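Local coordinates for RNA pseudouridylate synthase domain-containing protein 1 (Homo sapiens, PDB 5VBB) that probably isomerises uridine to pseudouridine in RNA, at residues 112-117 and 144-149; 116-121 and 173-178; 105-110 and 162-167; 186-191 and 205-210. One frame throughout, in Å; residues are numbered along the deposited sequence.

Contact 1. Residues 112-117 and 144-149; sequences VTISHA and SLTDLV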
loop_
_atom_site.group_PDB
_atom_site.type_symbol
_atom_site.label_atom_id
_atom_site.label_comp_id
_atom_site.label_asym_id
_atom_site.label_seq_id
_atom_site.Cartn_x
_atom_site.Cartn_y
_atom_site.Cartn_z
ATOM N N VAL A 112 0.561 -16.763 -1.780
ATOM C CA VAL A 112 2.017 -16.810 -1.938
ATOM C C VAL A 112 2.663 -16.109 -0.763
ATOM O O VAL A 112 2.303 -14.970 -0.452
ATOM C CB VAL A 112 2.457 -16.138 -3.269
ATOM C CG1 VAL A 112 3.973 -16.122 -3.427
ATOM C CG2 VAL A 112 1.799 -16.802 -4.466
ATOM N N THR A 113 3.661 -16.752 -0.166
ATOM C CA THR A 113 4.495 -16.157 0.881
ATOM C C THR A 113 5.716 -15.667 0.132
ATOM O O THR A 113 6.335 -16.456 -0.569
ATOM C CB THR A 113 4.887 -17.208 1.922
ATOM O OG1 THR A 113 3.707 -17.682 2.537
ATOM C CG2 THR A 113 5.773 -16.651 2.985
ATOM N N ILE A 114 6.043 -14.387 0.217
ATOM C CA ILE A 114 7.206 -13.825 -0.493
ATOM C C ILE A 114 8.167 -13.437 0.587
ATOM O O ILE A 114 7.892 -12.515 1.369
ATOM C CB ILE A 114 6.877 -12.614 -1.370
ATOM C CG1 ILE A 114 5.587 -12.858 -2.198
ATOM C CG2 ILE A 114 8.094 -12.338 -2.261
ATOM C CD1 ILE A 114 5.017 -11.675 -2.816
ATOM N N SER A 115 9.278 -14.139 0.650
ATOM C CA SER A 115 10.238 -13.989 1.743
ATOM C C SER A 115 11.618 -13.509 1.300
ATOM O O SER A 115 12.462 -13.337 2.164
ATOM C CB SER A 115 10.373 -15.337 2.444
ATOM O OG SER A 115 10.891 -16.320 1.560
ATOM N N HIS A 116 11.867 -13.294 -0.010
ATOM C CA HIS A 116 13.189 -12.854 -0.484
ATOM C C HIS A 116 13.560 -11.574 0.220
ATOM O O HIS A 116 12.739 -10.660 0.291
ATOM C CB HIS A 116 13.208 -12.549 -1.987
ATOM C CG HIS A 116 12.947 -13.706 -2.899
ATOM N ND1 HIS A 116 13.217 -15.008 -2.523
ATOM C CD2 HIS A 116 12.453 -13.703 -4.158
ATOM C CE1 HIS A 116 12.879 -15.755 -3.563
ATOM N NE2 HIS A 116 12.393 -15.005 -4.561
ATOM N N ALA A 117 14.791 -11.503 0.725
ATOM C CA ALA A 117 15.283 -10.331 1.442
ATOM C C ALA A 117 15.440 -9.155 0.458
ATOM O O ALA A 117 15.735 -9.381 -0.709
ATOM C CB ALA A 117 16.597 -10.652 2.137
ATOM N N SER A 144 12.447 -9.639 5.267
ATOM C CA SER A 144 11.321 -9.294 4.426
ATOM C C SER A 144 10.312 -10.382 4.367
ATOM O O SER A 144 10.684 -11.545 4.208
ATOM C CB SER A 144 11.816 -8.975 3.016
ATOM O OG SER A 144 12.899 -8.056 2.999
ATOM N N LEU A 145 9.041 -10.025 4.459
ATOM C CA LEU A 145 7.972 -11.010 4.350
ATOM C C LEU A 145 6.682 -10.336 3.921
ATOM O O LEU A 145 6.159 -9.475 4.645
ATOM C CB LEU A 145 7.750 -11.732 5.661
ATOM C CG LEU A 145 6.683 -12.871 5.637
ATOM C CD1 LEU A 145 6.971 -13.885 4.601
ATOM C CD2 LEU A 145 6.675 -13.566 6.895
ATOM N N THR A 146 6.154 -10.765 2.776
ATOM C CA THR A 146 4.890 -10.304 2.217
ATOM C C THR A 146 4.008 -11.497 1.946
ATOM O O THR A 146 4.395 -12.420 1.215
ATOM C CB THR A 146 5.037 -9.515 0.893
ATOM O OG1 THR A 146 5.848 -8.382 1.083
ATOM C CG2 THR A 146 3.691 -9.025 0.366
ATOM N N ASP A 147 2.841 -11.484 2.540
ATOM C CA ASP A 147 1.818 -12.485 2.306
ATOM C C ASP A 147 0.883 -11.974 1.206
ATOM O O ASP A 147 0.291 -10.911 1.340
ATOM C CB ASP A 147 1.073 -12.732 3.598
ATOM C CG ASP A 147 -0.023 -13.756 3.549
ATOM O OD1 ASP A 147 0.101 -14.721 2.777
ATOM O OD2 ASP A 147 -0.961 -13.649 4.363
ATOM N N LEU A 148 0.756 -12.721 0.134
ATOM C CA LEU A 148 -0.053 -12.323 -1.034
ATOM C C LEU A 148 -1.204 -13.314 -1.176
ATOM O O LEU A 148 -0.952 -14.508 -1.333
ATOM C CB LEU A 148 0.834 -12.362 -2.293
ATOM C CG LEU A 148 0.240 -11.956 -3.650
ATOM C CD1 LEU A 148 1.320 -11.496 -4.587
ATOM C CD2 LEU A 148 -0.518 -13.123 -4.361
ATOM N N VAL A 149 -2.431 -12.817 -1.248
ATOM C CA VAL A 149 -3.642 -13.615 -1.465
ATOM C C VAL A 149 -4.293 -13.127 -2.793
ATOM O O VAL A 149 -4.641 -11.940 -2.936
ATOM C CB VAL A 149 -4.617 -13.477 -0.257
ATOM C CG1 VAL A 149 -5.900 -14.268 -0.484
ATOM C CG2 VAL A 149 -3.950 -13.940 1.040
#
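A two-stranded antiparallel pairing joins residues 112-114 to residues 146-149, with Val112 opposite Leu148 and Ile114 opposite Thr146 as hydrogen-bonded pairs. Each of these pairs closes a ring of two backbone bonds: Val112 N to Leu148 O (2.8 Å) and Leu148 N back to Val112 O (2.8 Å), then Ile114 N to Thr146 O and Thr146 N to Ile114 O. Thr113 and Asp147 form the non-hydrogen-bonded pair between them, and the Asp147 carboxylate turns to a salt bridge with Arg111. Regular pairing ends after Ile114 and Thr146, yet the chains stay side by side, and Leu145 CA lies 3.3 Å from Ile114 O as a CA-H...O contact.

Side chains divide by face. On one, CD1 of Ile114 meets CD1 of Leu148 at 4.1 Å; Leu148 also packs on Val164 and Leu166 of strand 159-168, and Thr146 OG1 is bonded to His179 and Gln175. On the other, CG of Leu145 stands anti to the backbone N (chi1 -176°), which swings CD1 across to CG2 of Thr113 at 3.4 Å, tighter than usual for two methyl groups. The whole is an antiparallel pairing of strands 111-114 and 146-156 in the pseudouridine synthase domain, with Ile114 and Thr146 packed against helix 175-182.

Contact 2. Residues 116-121 and 173-178; sequences HAIGRN and THQLRV. With SO4 (sulfate ion), chain D; SO4 (sulfate ion), chain B.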
loop_
_atom_site.group_PDB
_atom_site.type_symbol
_atom_site.label_atom_id
_atom_site.label_comp_id
_atom_site.label_asym_id
_atom_site.label_seq_id
_atom_site.Cartn_x
_atom_site.Cartn_y
_atom_site.Cartn_z
ATOM N N HIS A 116 11.867 -13.294 -0.010
ATOM C CA HIS A 116 13.189 -12.854 -0.484
ATOM C C HIS A 116 13.560 -11.574 0.220
ATOM O O HIS A 116 12.739 -10.660 0.291
ATOM C CB HIS A 116 13.208 -12.549 -1.987
ATOM C CG HIS A 116 12.947 -13.706 -2.899
ATOM N ND1 HIS A 116 13.217 -15.008 -2.523
ATOM C CD2 HIS A 116 12.453 -13.703 -4.158
ATOM C CE1 HIS A 116 12.879 -15.755 -3.563
ATOM N NE2 HIS A 116 12.393 -15.005 -4.561
ATOM N N ALA A 117 14.791 -11.503 0.725
ATOM C CA ALA A 117 15.283 -10.331 1.442
ATOM C C ALA A 117 15.440 -9.155 0.458
ATOM O O ALA A 117 15.735 -9.381 -0.709
ATOM C CB ALA A 117 16.597 -10.652 2.137
ATOM N N ILE A 118 15.203 -7.921 0.948
ATOM C CA ILE A 118 15.258 -6.681 0.181
ATOM C C ILE A 118 16.432 -5.869 0.654
ATOM O O ILE A 118 16.566 -5.630 1.836
ATOM C CB ILE A 118 13.922 -5.909 0.284
ATOM C CG1 ILE A 118 12.805 -6.778 -0.313
ATOM C CG2 ILE A 118 14.000 -4.548 -0.444
ATOM C CD1 ILE A 118 11.378 -6.228 -0.260
ATOM N N GLY A 119 17.293 -5.492 -0.274
ATOM C CA GLY A 119 18.425 -4.623 -0.009
ATOM C C GLY A 119 18.307 -3.356 -0.821
ATOM O O GLY A 119 17.321 -3.145 -1.538
ATOM N N ARG A 120 19.320 -2.506 -0.730
ATOM C CA ARG A 120 19.347 -1.258 -1.480
ATOM C C ARG A 120 20.269 -1.452 -2.690
ATOM O O ARG A 120 21.269 -2.181 -2.653
ATOM C CB ARG A 120 19.714 -0.075 -0.573
ATOM C CG ARG A 120 18.457 0.410 0.149
ATOM C CD ARG A 120 18.696 1.241 1.393
ATOM N NE ARG A 120 17.428 1.691 1.982
ATOM C CZ ARG A 120 16.694 2.721 1.557
ATOM N NH1 ARG A 120 17.086 3.447 0.513
ATOM N NH2 ARG A 120 15.560 3.034 2.173
ATOM N N ASN A 121 19.821 -0.900 -3.811
ATOM C CA ASN A 121 20.480 -1.059 -5.079
ATOM C C ASN A 121 21.665 -0.089 -5.152
ATOM O O ASN A 121 21.481 1.121 -5.007
ATOM C CB ASN A 121 19.472 -0.773 -6.202
ATOM C CG ASN A 121 19.743 -1.497 -7.478
ATOM O OD1 ASN A 121 20.861 -1.944 -7.744
ATOM N ND2 ASN A 121 18.715 -1.613 -8.304
ATOM N N THR A 173 11.565 -0.524 2.473
ATOM C CA THR A 173 11.172 0.530 1.524
ATOM C C THR A 173 10.704 -0.117 0.220
ATOM O O THR A 173 11.284 -1.102 -0.200
ATOM C CB THR A 173 12.341 1.501 1.317
ATOM O OG1 THR A 173 12.539 2.232 2.522
ATOM C CG2 THR A 173 12.113 2.463 0.128
ATOM N N HIS A 174 9.591 0.346 -0.351
ATOM C CA HIS A 174 9.005 -0.207 -1.591
ATOM C C HIS A 174 8.811 -1.743 -1.541
ATOM O O HIS A 174 8.831 -2.403 -2.579
ATOM C CB HIS A 174 9.860 0.155 -2.797
ATOM C CG HIS A 174 10.140 1.618 -2.959
ATOM N ND1 HIS A 174 11.227 2.051 -3.682
ATOM C CD2 HIS A 174 9.476 2.695 -2.485
ATOM C CE1 HIS A 174 11.170 3.376 -3.669
ATOM N NE2 HIS A 174 10.151 3.806 -2.940
ATOM N N GLN A 175 8.642 -2.309 -0.346
ATOM C CA GLN A 175 8.539 -3.769 -0.179
ATOM C C GLN A 175 7.578 -4.461 -1.100
ATOM O O GLN A 175 7.934 -5.437 -1.748
ATOM C CB GLN A 175 8.096 -4.107 1.229
ATOM C CG GLN A 175 7.978 -5.600 1.452
ATOM C CD GLN A 175 8.040 -6.021 2.886
ATOM O OE1 GLN A 175 8.820 -5.496 3.696
ATOM N NE2 GLN A 175 7.221 -6.982 3.249
ATOM N N LEU A 176 6.344 -3.988 -1.124
ATOM C CA LEU A 176 5.289 -4.660 -1.884
ATOM C C LEU A 176 5.586 -4.582 -3.367
ATOM O O LEU A 176 5.421 -5.560 -4.090
ATOM C CB LEU A 176 3.934 -3.985 -1.578
ATOM C CG LEU A 176 3.574 -3.963 -0.105
ATOM C CD1 LEU A 176 2.340 -3.173 0.131
ATOM C CD2 LEU A 176 3.441 -5.363 0.447
ATOM N N ARG A 177 6.086 -3.432 -3.810
ATOM C CA ARG A 177 6.390 -3.256 -5.219
ATOM C C ARG A 177 7.573 -4.093 -5.635
ATOM O O ARG A 177 7.581 -4.649 -6.734
ATOM C CB ARG A 177 6.678 -1.790 -5.514
ATOM C CG ARG A 177 5.461 -0.899 -5.313
ATOM C CD ARG A 177 5.885 0.516 -5.015
ATOM N NE ARG A 177 6.366 1.151 -6.244
ATOM C CZ ARG A 177 6.748 2.417 -6.355
ATOM N NH1 ARG A 177 6.745 3.218 -5.297
ATOM N NH2 ARG A 177 7.149 2.890 -7.522
ATOM N N VAL A 178 8.581 -4.192 -4.762
ATOM C CA VAL A 178 9.767 -4.986 -5.096
ATOM C C VAL A 178 9.430 -6.478 -5.106
ATOM O O VAL A 178 9.872 -7.210 -6.010
ATOM C CB VAL A 178 10.913 -4.653 -4.131
ATOM C CG1 VAL A 178 12.095 -5.629 -4.295
ATOM C CG2 VAL A 178 11.352 -3.215 -4.324
HETATM S S SO4 D . 14.864 -0.314 4.416
HETATM O O1 SO4 D . 16.278 -0.100 4.121
HETATM O O2 SO4 D . 14.679 -0.566 5.862
HETATM O O3 SO4 D . 14.332 -1.416 3.598
HETATM O O4 SO4 D . 14.151 0.874 4.056
HETATM S S SO4 B . 7.064 6.774 -5.818
HETATM O O1 SO4 B . 7.894 5.573 -5.997
HETATM O O2 SO4 B . 7.875 7.773 -5.111
HETATM O O3 SO4 B . 6.608 7.292 -7.090
HETATM O O4 SO4 B . 5.868 6.440 -5.053
#
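The guanidinium of Arg120 meets O1 of the chain D sulfate at its edge and in plane, NE giving a nearly straight bond to sulfate O1 (3.0 Å, 169°); NH2 gives a second bond, to O4. The same O4 is gripped by Thr173, whose OG1 donates to it at 2.6 Å, while Thr173 N donates to sulfate O3. Arg120 and Thr173 cross at about a right angle; Arg120 NH2 and Thr173 OG1 come to 3.1 Å with an angle too poor for a hydrogen bond, so the anion is what joins them. Thr173 CG2 sits over one face of the His174 ring, 3.7 Å above the ring plane and over its centre, and the Tyr193 ring meets His174 with planes about 65° apart.

Strand 118-121 is the middle strand of a small three-stranded sheet, and here that sheet meets the N-terminal end of helix 175-182, with His174 as N-cap. Both sulfates probably come from the crystallisation liquor, though they may mark places where RNA phosphates could bind. The apolar part of the joint is Ile118 CD1, which packs on Gln175 CA (3.8 Å) and on Val178 CG1 (4.1 Å).

Arg177 points elsewhere: bent at chi3 (75°), its chain brings the guanidinium edge to the sulfate of chain B. A leucine in place of Arg177 would probably leave the carboxylates of Asp67 and Asp190 without the cation they share and the sulfate without this donor. Arg177 NH1 donates to sulfate O1 at 2.7 Å and also forms a salt bridge with Asp67, the active-site residue by similarity, while NH2 forms one with Asp190.

Contact 3. Residues 105-110 and 162-167; sequences GHIQES and SKVLLK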
loop_
_atom_site.group_PDB
_atom_site.type_symbol
_atom_site.label_atom_id
_atom_site.label_comp_id
_atom_site.label_asym_id
_atom_site.label_seq_id
_atom_site.Cartn_x
_atom_site.Cartn_y
_atom_site.Cartn_z
ATOM N N GLY A 105 -0.219 -10.115 -14.970
ATOM C CA GLY A 105 -0.345 -11.560 -15.114
ATOM C C GLY A 105 -1.351 -12.191 -14.175
ATOM O O GLY A 105 -1.729 -11.603 -13.158
ATOM N N HIS A 106 -1.787 -13.412 -14.519
ATOM C CA HIS A 106 -2.700 -14.236 -13.730
ATOM C C HIS A 106 -1.864 -15.122 -12.791
ATOM O O HIS A 106 -1.180 -16.015 -13.275
ATOM C CB HIS A 106 -3.549 -15.129 -14.657
ATOM C CG HIS A 106 -4.613 -14.368 -15.395
ATOM N ND1 HIS A 106 -5.305 -14.938 -16.440
ATOM C CD2 HIS A 106 -5.148 -13.152 -15.125
ATOM C CE1 HIS A 106 -6.176 -14.023 -16.836
ATOM N NE2 HIS A 106 -6.127 -12.933 -16.062
ATOM N N ILE A 107 -1.910 -14.878 -11.466
ATOM C CA ILE A 107 -1.148 -15.668 -10.487
ATOM C C ILE A 107 -1.961 -16.925 -10.234
ATOM O O ILE A 107 -3.099 -16.805 -9.788
ATOM C CB ILE A 107 -0.920 -14.826 -9.217
ATOM C CG1 ILE A 107 -0.062 -13.595 -9.579
ATOM C CG2 ILE A 107 -0.257 -15.648 -8.108
ATOM C CD1 ILE A 107 0.239 -12.584 -8.466
ATOM N N GLN A 108 -1.419 -18.122 -10.549
ATOM C CA GLN A 108 -2.194 -19.362 -10.433
ATOM C C GLN A 108 -2.272 -19.895 -9.000
ATOM O O GLN A 108 -3.273 -20.509 -8.665
ATOM C CB GLN A 108 -1.639 -20.438 -11.374
ATOM C CG GLN A 108 -1.571 -19.995 -12.841
ATOM C CD GLN A 108 -2.913 -19.587 -13.429
ATOM O OE1 GLN A 108 -3.973 -20.127 -13.074
ATOM N NE2 GLN A 108 -2.897 -18.653 -14.378
ATOM N N GLU A 109 -1.290 -19.608 -8.142
ATOM C CA GLU A 109 -1.335 -20.015 -6.716
ATOM C C GLU A 109 -2.377 -19.142 -6.005
ATOM O O GLU A 109 -2.411 -17.948 -6.270
ATOM C CB GLU A 109 0.021 -19.779 -6.033
ATOM C CG GLU A 109 1.188 -20.549 -6.618
ATOM C CD GLU A 109 2.025 -19.898 -7.702
ATOM O OE1 GLU A 109 1.825 -18.694 -7.979
ATOM O OE2 GLU A 109 2.866 -20.609 -8.301
ATOM N N SER A 110 -3.179 -19.690 -5.085
ATOM C CA SER A 110 -4.176 -18.881 -4.374
ATOM C C SER A 110 -3.528 -17.959 -3.340
ATOM O O SER A 110 -4.041 -16.878 -3.074
ATOM C CB SER A 110 -5.233 -19.761 -3.712
ATOM O OG SER A 110 -4.804 -20.300 -2.474
ATOM N N SER A 162 -3.937 -9.681 -12.030
ATOM C CA SER A 162 -4.511 -10.256 -10.809
ATOM C C SER A 162 -4.810 -9.185 -9.787
ATOM O O SER A 162 -3.936 -8.399 -9.448
ATOM C CB SER A 162 -3.555 -11.259 -10.171
ATOM O OG SER A 162 -3.293 -12.335 -11.055
ATOM N N LYS A 163 -6.014 -9.200 -9.230
ATOM C CA LYS A 163 -6.324 -8.346 -8.106
ATOM C C LYS A 163 -5.915 -9.119 -6.843
ATOM O O LYS A 163 -6.316 -10.277 -6.680
ATOM C CB LYS A 163 -7.805 -8.005 -8.052
ATOM C CG LYS A 163 -8.096 -7.020 -6.933
ATOM C CD LYS A 163 -9.510 -6.528 -7.047
ATOM C CE LYS A 163 -9.870 -5.693 -5.861
ATOM N NZ LYS A 163 -11.293 -5.258 -5.905
ATOM N N VAL A 164 -5.086 -8.501 -5.974
ATOM C CA VAL A 164 -4.561 -9.185 -4.804
ATOM C C VAL A 164 -4.707 -8.389 -3.543
ATOM O O VAL A 164 -4.774 -7.159 -3.580
ATOM C CB VAL A 164 -3.065 -9.566 -4.986
ATOM C CG1 VAL A 164 -2.840 -10.374 -6.259
ATOM C CG2 VAL A 164 -2.170 -8.321 -4.986
ATOM N N LEU A 165 -4.638 -9.106 -2.408
ATOM C CA LEU A 165 -4.545 -8.532 -1.072
ATOM C C LEU A 165 -3.098 -8.819 -0.633
ATOM O O LEU A 165 -2.638 -9.967 -0.742
ATOM C CB LEU A 165 -5.541 -9.199 -0.121
ATOM C CG LEU A 165 -5.569 -8.732 1.356
ATOM C CD1 LEU A 165 -5.993 -7.306 1.467
ATOM C CD2 LEU A 165 -6.530 -9.544 2.141
ATOM N N LEU A 166 -2.389 -7.803 -0.134
ATOM C CA LEU A 166 -1.007 -7.935 0.321
ATOM C C LEU A 166 -0.901 -7.577 1.756
ATOM O O LEU A 166 -1.331 -6.492 2.138
ATOM C CB LEU A 166 -0.087 -7.030 -0.481
ATOM C CG LEU A 166 -0.057 -7.313 -1.990
ATOM C CD1 LEU A 166 0.433 -6.143 -2.746
ATOM C CD2 LEU A 166 0.735 -8.544 -2.305
ATOM N N LYS A 167 -0.330 -8.458 2.576
ATOM C CA LYS A 167 -0.135 -8.166 3.994
ATOM C C LYS A 167 1.356 -8.250 4.282
ATOM O O LYS A 167 1.920 -9.347 4.348
ATOM C CB LYS A 167 -0.920 -9.143 4.848
ATOM C CG LYS A 167 -0.936 -8.768 6.331
ATOM C CD LYS A 167 -1.523 -9.872 7.147
ATOM C CE LYS A 167 -1.358 -9.619 8.610
ATOM N NZ LYS A 167 -1.909 -10.738 9.406
#
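Ser162 places its hydroxyl between two backbone groups of the loop that begins at Gly105, and OG serves both. As donor, Ser162 OG bonds to Gly105 O at 2.7 Å, arriving in the carbonyl plane on a lone pair with a C=O...donor angle of 133°. As acceptor it takes the backbone N-H of Ile107, with 2.9 Å between Ile107 N and Ser162 OG and an angle of 159° at the hydrogen. The hydroxyl reaches this point because OG lies beside its own backbone N, anti to the carbonyl carbon (chi1 -61°). Donating one bond and accepting another should restrict the rotation of the hydroxyl. Gly105 O also approaches Ser162 N, but at a poor angle, and the backbone of Ser162 pairs instead with Leu103.

That pairing belongs to the antiparallel sheet in which strand 96-104 runs beside strand 159-168. Gly105, with a positive phi, marks where the chain leaves this pairing, and the serine ties the departing loop to the neighbouring strand 159-168. Other polar groups of the loop are met by strand 146-156: Ile107 O accepts from His153 NE2, and His106 NE2 bonds to Gly154 O while its ring stacks on His153. Farther along strand 159-168 the contact is apolar, Ile107 CD1 reaching Val164 CG1 at 4.4 Å, with Val150 against the same isoleucine.

Contact 4. Residues 186-191 and 205-210; sequences PVVGDL and RMMLHA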
loop_
_atom_site.group_PDB
_atom_site.type_symbol
_atom_site.label_atom_id
_atom_site.label_comp_id
_atom_site.label_asym_id
_atom_site.label_seq_id
_atom_site.Cartn_x
_atom_site.Cartn_y
_atom_site.Cartn_z
ATOM N N PRO A 186 4.582 -7.529 -11.467
ATOM C CA PRO A 186 4.696 -6.153 -10.968
ATOM C C PRO A 186 3.364 -5.439 -10.831
ATOM O O PRO A 186 2.396 -5.758 -11.523
ATOM C CB PRO A 186 5.589 -5.459 -12.012
ATOM C CG PRO A 186 5.566 -6.331 -13.194
ATOM C CD PRO A 186 5.327 -7.711 -12.740
ATOM N N VAL A 187 3.349 -4.389 -9.998
ATOM C CA VAL A 187 2.152 -3.596 -9.838
ATOM C C VAL A 187 1.898 -2.849 -11.141
ATOM O O VAL A 187 2.805 -2.272 -11.729
ATOM C CB VAL A 187 2.268 -2.623 -8.644
ATOM C CG1 VAL A 187 1.062 -1.700 -8.578
ATOM C CG2 VAL A 187 2.476 -3.367 -7.347
ATOM N N VAL A 188 0.638 -2.859 -11.581
ATOM C CA VAL A 188 0.216 -2.151 -12.780
ATOM C C VAL A 188 0.431 -0.663 -12.571
ATOM O O VAL A 188 0.035 -0.121 -11.549
ATOM C CB VAL A 188 -1.261 -2.470 -13.126
ATOM C CG1 VAL A 188 -1.774 -1.568 -14.242
ATOM C CG2 VAL A 188 -1.426 -3.951 -13.513
ATOM N N GLY A 189 1.058 -0.021 -13.549
ATOM C CA GLY A 189 1.368 1.402 -13.516
ATOM C C GLY A 189 2.555 1.758 -12.631
ATOM O O GLY A 189 2.779 2.945 -12.333
ATOM N N ASP A 190 3.363 0.776 -12.263
ATOM C CA ASP A 190 4.555 1.018 -11.454
ATOM C C ASP A 190 5.691 1.489 -12.353
ATOM O O ASP A 190 6.335 0.690 -13.039
ATOM C CB ASP A 190 4.961 -0.213 -10.655
ATOM C CG ASP A 190 5.996 0.059 -9.582
ATOM O OD1 ASP A 190 6.796 0.984 -9.752
ATOM O OD2 ASP A 190 6.080 -0.731 -8.621
ATOM N N LEU A 191 5.957 2.789 -12.300
ATOM C CA LEU A 191 6.965 3.419 -13.154
ATOM C C LEU A 191 8.389 3.099 -12.758
ATOM O O LEU A 191 9.275 3.294 -13.567
ATOM C CB LEU A 191 6.769 4.939 -13.163
ATOM C CG LEU A 191 5.418 5.426 -13.687
ATOM C CD1 LEU A 191 5.287 6.922 -13.524
ATOM C CD2 LEU A 191 5.219 5.013 -15.126
ATOM N N ARG A 205 -2.667 5.535 -13.102
ATOM C CA ARG A 205 -2.054 5.553 -11.776
ATOM C C ARG A 205 -1.356 4.259 -11.506
ATOM O O ARG A 205 -1.489 3.325 -12.270
ATOM C CB ARG A 205 -3.147 5.730 -10.736
ATOM C CG ARG A 205 -4.147 4.587 -10.644
ATOM C CD ARG A 205 -4.938 4.657 -9.343
ATOM N NE ARG A 205 -4.063 4.291 -8.235
ATOM C CZ ARG A 205 -4.412 4.241 -6.965
ATOM N NH1 ARG A 205 -5.653 4.533 -6.599
ATOM N NH2 ARG A 205 -3.524 3.897 -6.046
ATOM N N MET A 206 -0.646 4.190 -10.404
ATOM C CA MET A 206 -0.058 2.946 -9.962
ATOM C C MET A 206 -1.112 2.251 -9.113
ATOM O O MET A 206 -1.664 2.877 -8.216
ATOM C CB MET A 206 1.199 3.179 -9.149
ATOM C CG MET A 206 1.877 1.899 -8.824
ATOM S SD MET A 206 3.468 2.109 -7.984
ATOM C CE MET A 206 2.874 2.547 -6.338
ATOM N N MET A 207 -1.404 0.984 -9.398
ATOM C CA MET A 207 -2.478 0.250 -8.716
ATOM C C MET A 207 -2.034 -0.431 -7.395
ATOM O O MET A 207 -2.081 -1.647 -7.264
ATOM C CB MET A 207 -3.077 -0.797 -9.669
ATOM C CG MET A 207 -3.475 -0.240 -11.034
ATOM S SD MET A 207 -4.686 1.107 -10.944
ATOM C CE MET A 207 -4.702 1.638 -12.670
ATOM N N LEU A 208 -1.694 0.377 -6.401
ATOM C CA LEU A 208 -1.343 -0.071 -5.059
ATOM C C LEU A 208 -2.061 0.868 -4.130
ATOM O O LEU A 208 -2.014 2.063 -4.357
ATOM C CB LEU A 208 0.190 -0.061 -4.836
ATOM C CG LEU A 208 0.679 -0.558 -3.476
ATOM C CD1 LEU A 208 0.310 -2.035 -3.266
ATOM C CD2 LEU A 208 2.190 -0.460 -3.377
ATOM N N HIS A 209 -2.778 0.318 -3.124
ATOM C CA HIS A 209 -3.628 1.059 -2.229
ATOM C C HIS A 209 -3.504 0.507 -0.813
ATOM O O HIS A 209 -3.654 -0.701 -0.617
ATOM C CB HIS A 209 -5.085 0.870 -2.690
ATOM C CG HIS A 209 -6.088 1.583 -1.841
ATOM N ND1 HIS A 209 -6.163 2.971 -1.822
ATOM C CD2 HIS A 209 -7.028 1.079 -0.993
ATOM C CE1 HIS A 209 -7.137 3.267 -0.971
ATOM N NE2 HIS A 209 -7.697 2.157 -0.463
ATOM N N ALA A 210 -3.234 1.367 0.151
ATOM C CA ALA A 210 -3.141 0.955 1.563
ATOM C C ALA A 210 -4.565 0.871 2.056
ATOM O O ALA A 210 -5.227 1.874 2.257
ATOM C CB ALA A 210 -2.321 1.971 2.349
#
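Val188 O takes the backbone N-H of Met207 in a nearly linear bond, 2.8 Å between Val188 O and Met207 N with 171° at the hydrogen, and packing is closest around this link. Gly189, at the third position of a type II turn from Val187 to Asp190, lies with CA 3.7 Å from Arg205 O; a beta carbon there would clash with that oxygen. On one flank Val187 CG1, anti to its backbone N (chi1 174°), presses to 3.4 Å from Met207 O and 3.7 Å from Met206 CG. On another, with CG anti to the carbonyl carbon (chi1 -51°), Met207 sets CG 3.8 Å from Val188 CB.

Packing slackens toward Leu208, which touches Val187 CG1 only at long range, its backbone N at 4.1 Å and its CB at 4.2 Å. All touching residues are nonetheless buried; exposure begins at Leu191, where the turn has ended and contact with 205-210 has ceased.

Met206 runs side by side with Asp190, its SD 3.6 Å from Asp190 CG. With an alanine at Met206 the sulfur and CG are gone, which would probably leave a gap beside Val187 and Asp190 and remove a flank from Arg177. Asp190 OD1 also accepts from the backbone N-H groups of Thr192 and Tyr193. Arg205 NE donates to Met206 O from above the carbonyl plane, and Arg205 NH2 bonds to Ser71 OG. The type II turn is thus bonded to an inverse gamma turn centred on Met207 that leads into strand 208-216, and the Met206 side chain lies about 5 Å from that of Asp67, consistent with a place beside the active site.

How the contacts relate
From the N terminus, 105-110 opens contact 3, then 112-117 opens contact 1 and 116-121 opens contact 2, the last two sharing His116 and Ala117. Contact 1 closes first, at 144-149, so its loop lies wholly within that of contact 3, which closes at 162-167. Contact 2 closes only at 173-178 and therefore crosses contact 3. Contact 4 follows in series, closing a short loop between 186-191 and 205-210. Contacts 1, 3 and 4 all reach the seven-stranded sheet, while contact 2 brings the three-stranded sheet to helix 175-182. That helix connects the rest: Gln175 reaches contact 1, Leu176 packs on Leu166 of contact 3, and Arg177 reaches contact 4.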